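Local coordinates for protein uracil-DNA glycosylase (Nitratifractor salsuginis, PDB 5X3G) that belongs to the uracil-DNA glycosylase superfamily, whose members share an alpha/beta fold built round a central parallel four-stranded sheet, at residues R58-S64 with A87-A91. Numbering follows the deposited sequence.
Sequences RLLAAFS and AIGYA
A61, G89 and Y90 form the centre of a loop-to-loop contact, in which the turn of 58-64, ahead of strand 73-77, lies against the loop that follows that strand. G89, with a positive phi of 89°, makes its approach through the backbone: its CA sits 3.2 Å from R58 O in a CA-H...O contact bent to 137° at the hydrogen, and its O lies 3.8 Å from A61 CB. A water bridges the loops, donating to G89 O at 2.7 Å and to L59 O at 3.1 Å. R58 to A61 is a type I beta turn, running straight into the 3-10 segment 61-63; both loops flank the central parallel sheet of this alpha/beta glycosylase fold, where A62 touches L165 and A91 pairs by backbone with L166 of strand 164-168. The methyl of A61 makes a CH-pi contact over one face of the Y90 ring, 4.2 Å from its centroid and offset toward the rim, while A62 meets the ring obliquely, its CA 3.7 Å from Y90 CE1. S64 OG sits between the backbone N and the carbonyl carbon (chi1 61°), which points it back to donate to A61 O at 2.6 Å, a carbonyl that also accepts from S64 N.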
ATOM      1  N   ARG A  58       6.776   3.753 -11.868  1.00 30.30           N
ATOM      2  CA  ARG A  58       6.429   3.370 -10.506  1.00 31.01           C
ATOM      3  C   ARG A  58       4.960   3.020 -10.330  1.00 26.53           C
ATOM      4  O   ARG A  58       4.564   2.639  -9.222  1.00 29.04           O
ATOM      5  CB  ARG A  58       6.786   4.494  -9.525  1.00 27.95           C
ATOM      6  CG  ARG A  58       8.082   4.296  -8.775  1.00 32.54           C
ATOM      7  CD  ARG A  58       8.913   5.556  -8.839  1.00 43.32           C
ATOM      8  NE  ARG A  58      10.059   5.506  -7.942  1.00 41.76           N
ATOM      9  CZ  ARG A  58      11.160   6.230  -8.101  1.00 54.30           C
ATOM     10  NH1 ARG A  58      11.271   7.049  -9.138  1.00 69.07           N
ATOM     11  NH2 ARG A  58      12.153   6.128  -7.229  1.00 49.79           N
ATOM     12  N   LEU A  59       4.145   3.142 -11.383  1.00 24.81           N
ATOM     13  CA  LEU A  59       2.706   2.925 -11.254  1.00 31.76           C
ATOM     14  C   LEU A  59       2.394   1.560 -10.652  1.00 32.27           C
ATOM     15  O   LEU A  59       1.412   1.408  -9.913  1.00 25.27           O
ATOM     16  CB  LEU A  59       2.037   3.067 -12.622  1.00 28.12           C
ATOM     17  CG  LEU A  59       1.960   4.481 -13.198  1.00 30.42           C
ATOM     18  CD1 LEU A  59       1.468   4.456 -14.639  1.00 31.31           C
ATOM     19  CD2 LEU A  59       1.060   5.360 -12.338  1.00 28.16           C
ATOM     20  N   LEU A  60       3.227   0.560 -10.944  1.00 24.90           N
ATOM     21  CA  LEU A  60       3.000  -0.820 -10.533  1.00 27.16           C
ATOM     22  C   LEU A  60       4.068  -1.314  -9.561  1.00 19.38           C
ATOM     23  O   LEU A  60       4.345  -2.513  -9.498  1.00 21.27           O
ATOM     24  CB  LEU A  60       2.949  -1.729 -11.757  1.00 27.73           C
ATOM     25  CG  LEU A  60       1.951  -1.356 -12.850  1.00 24.67           C
ATOM     26  CD1 LEU A  60       2.292  -2.087 -14.134  1.00 23.11           C
ATOM     27  CD2 LEU A  60       0.535  -1.682 -12.408  1.00 23.32           C
ATOM     28  N   ALA A  61       4.671  -0.397  -8.798  1.00 17.56           N
ATOM     29  CA  ALA A  61       5.756  -0.776  -7.897  1.00 25.07           C
ATOM     30  C   ALA A  61       5.311  -1.804  -6.862  1.00 23.88           C
ATOM     31  O   ALA A  61       6.139  -2.574  -6.357  1.00 24.13           O
ATOM     32  CB  ALA A  61       6.317   0.461  -7.198  1.00 22.16           C
ATOM     33  N   ALA A  62       4.015  -1.834  -6.538  1.00 25.24           N
ATOM     34  CA  ALA A  62       3.506  -2.820  -5.594  1.00 19.58           C
ATOM     35  C   ALA A  62       3.614  -4.247  -6.123  1.00 19.60           C
ATOM     36  O   ALA A  62       3.575  -5.196  -5.331  1.00 24.17           O
ATOM     37  CB  ALA A  62       2.055  -2.503  -5.242  1.00 20.47           C
ATOM     38  N   PHE A  63       3.755  -4.420  -7.437  1.00 22.79           N
ATOM     39  CA  PHE A  63       3.879  -5.732  -8.059  1.00 26.67           C
ATOM     40  C   PHE A  63       5.317  -6.086  -8.421  1.00 25.76           C
ATOM     41  O   PHE A  63       5.548  -7.137  -9.028  1.00 27.80           O
ATOM     42  CB  PHE A  63       3.011  -5.803  -9.326  1.00 24.62           C
ATOM     43  CG  PHE A  63       1.556  -5.473  -9.098  1.00 21.21           C
ATOM     44  CD1 PHE A  63       0.620  -6.481  -8.929  1.00 22.46           C
ATOM     45  CD2 PHE A  63       1.122  -4.156  -9.078  1.00 24.22           C
ATOM     46  CE1 PHE A  63      -0.721  -6.182  -8.730  1.00 22.11           C
ATOM     47  CE2 PHE A  63      -0.215  -3.851  -8.878  1.00 22.41           C
ATOM     48  CZ  PHE A  63      -1.135  -4.865  -8.705  1.00 20.97           C
ATOM     49  N   SER A  64       6.285  -5.240  -8.066  1.00 28.37           N
ATOM     50  CA  SER A  64       7.645  -5.379  -8.575  1.00 24.21           C
ATOM     51  C   SER A  64       8.487  -6.387  -7.802  1.00 29.82           C
ATOM     52  O   SER A  64       9.627  -6.648  -8.204  1.00 34.05           O
ATOM     53  CB  SER A  64       8.346  -4.018  -8.568  1.00 26.89           C
ATOM     54  OG  SER A  64       8.439  -3.496  -7.254  1.00 23.68           O
ATOM     55  N   ALA A  87       4.560  10.014  -3.382  1.00 28.24           N
ATOM     56  CA  ALA A  87       3.920   8.957  -4.155  1.00 32.56           C
ATOM     57  C   ALA A  87       4.984   8.126  -4.860  1.00 31.33           C
ATOM     58  O   ALA A  87       5.701   8.636  -5.727  1.00 30.47           O
ATOM     59  CB  ALA A  87       2.940   9.544  -5.169  1.00 26.82           C
ATOM     60  N   ILE A  88       5.083   6.846  -4.491  1.00 25.23           N
ATOM     61  CA  ILE A  88       6.133   5.987  -5.026  1.00 30.48           C
ATOM     62  C   ILE A  88       5.570   4.634  -5.443  1.00 22.84           C
ATOM     63  O   ILE A  88       6.315   3.655  -5.560  1.00 26.50           O
ATOM     64  CB  ILE A  88       7.275   5.805  -4.007  1.00 28.46           C
ATOM     65  CG1 ILE A  88       6.757   5.154  -2.723  1.00 27.95           C
ATOM     66  CG2 ILE A  88       7.952   7.137  -3.705  1.00 33.94           C
ATOM     67  CD1 ILE A  88       7.864   4.739  -1.776  1.00 23.03           C
ATOM     68  N   GLY A  89       4.261   4.563  -5.670  1.00 20.70           N
ATOM     69  CA  GLY A  89       3.658   3.363  -6.218  1.00 17.95           C
ATOM     70  C   GLY A  89       3.219   2.325  -5.211  1.00 25.98           C
ATOM     71  O   GLY A  89       2.904   1.195  -5.607  1.00 21.87           O
ATOM     72  N   TYR A  90       3.191   2.668  -3.925  1.00 25.16           N
ATOM     73  CA  TYR A  90       2.732   1.775  -2.871  1.00 19.77           C
ATOM     74  C   TYR A  90       1.629   2.451  -2.077  1.00 19.66           C
ATOM     75  O   TYR A  90       1.708   3.647  -1.783  1.00 24.35           O
ATOM     76  CB  TYR A  90       3.862   1.399  -1.903  1.00 23.90           C
ATOM     77  CG  TYR A  90       5.014   0.649  -2.520  1.00 22.35           C
ATOM     78  CD1 TYR A  90       4.949  -0.723  -2.711  1.00 18.14           C
ATOM     79  CD2 TYR A  90       6.179   1.309  -2.885  1.00 22.86           C
ATOM     80  CE1 TYR A  90       6.008  -1.418  -3.265  1.00 24.32           C
ATOM     81  CE2 TYR A  90       7.245   0.624  -3.440  1.00 27.73           C
ATOM     82  CZ  TYR A  90       7.153  -0.740  -3.628  1.00 34.81           C
ATOM     83  OH  TYR A  90       8.212  -1.426  -4.176  1.00 25.38           O
ATOM     84  N   ALA A  91       0.608   1.680  -1.725  1.00 20.81           N
ATOM     85  CA  ALA A  91      -0.322   2.134  -0.706  1.00 24.10           C
ATOM     86  C   ALA A  91       0.412   2.303   0.618  1.00 20.51           C
ATOM     87  O   ALA A  91       1.365   1.577   0.922  1.00 27.20           O
ATOM     88  CB  ALA A  91      -1.477   1.142  -0.551  1.00 16.67           C
TER
HETATM   89  O   HOH W   1       1.119  -0.053  -7.234  1.00 25.68           O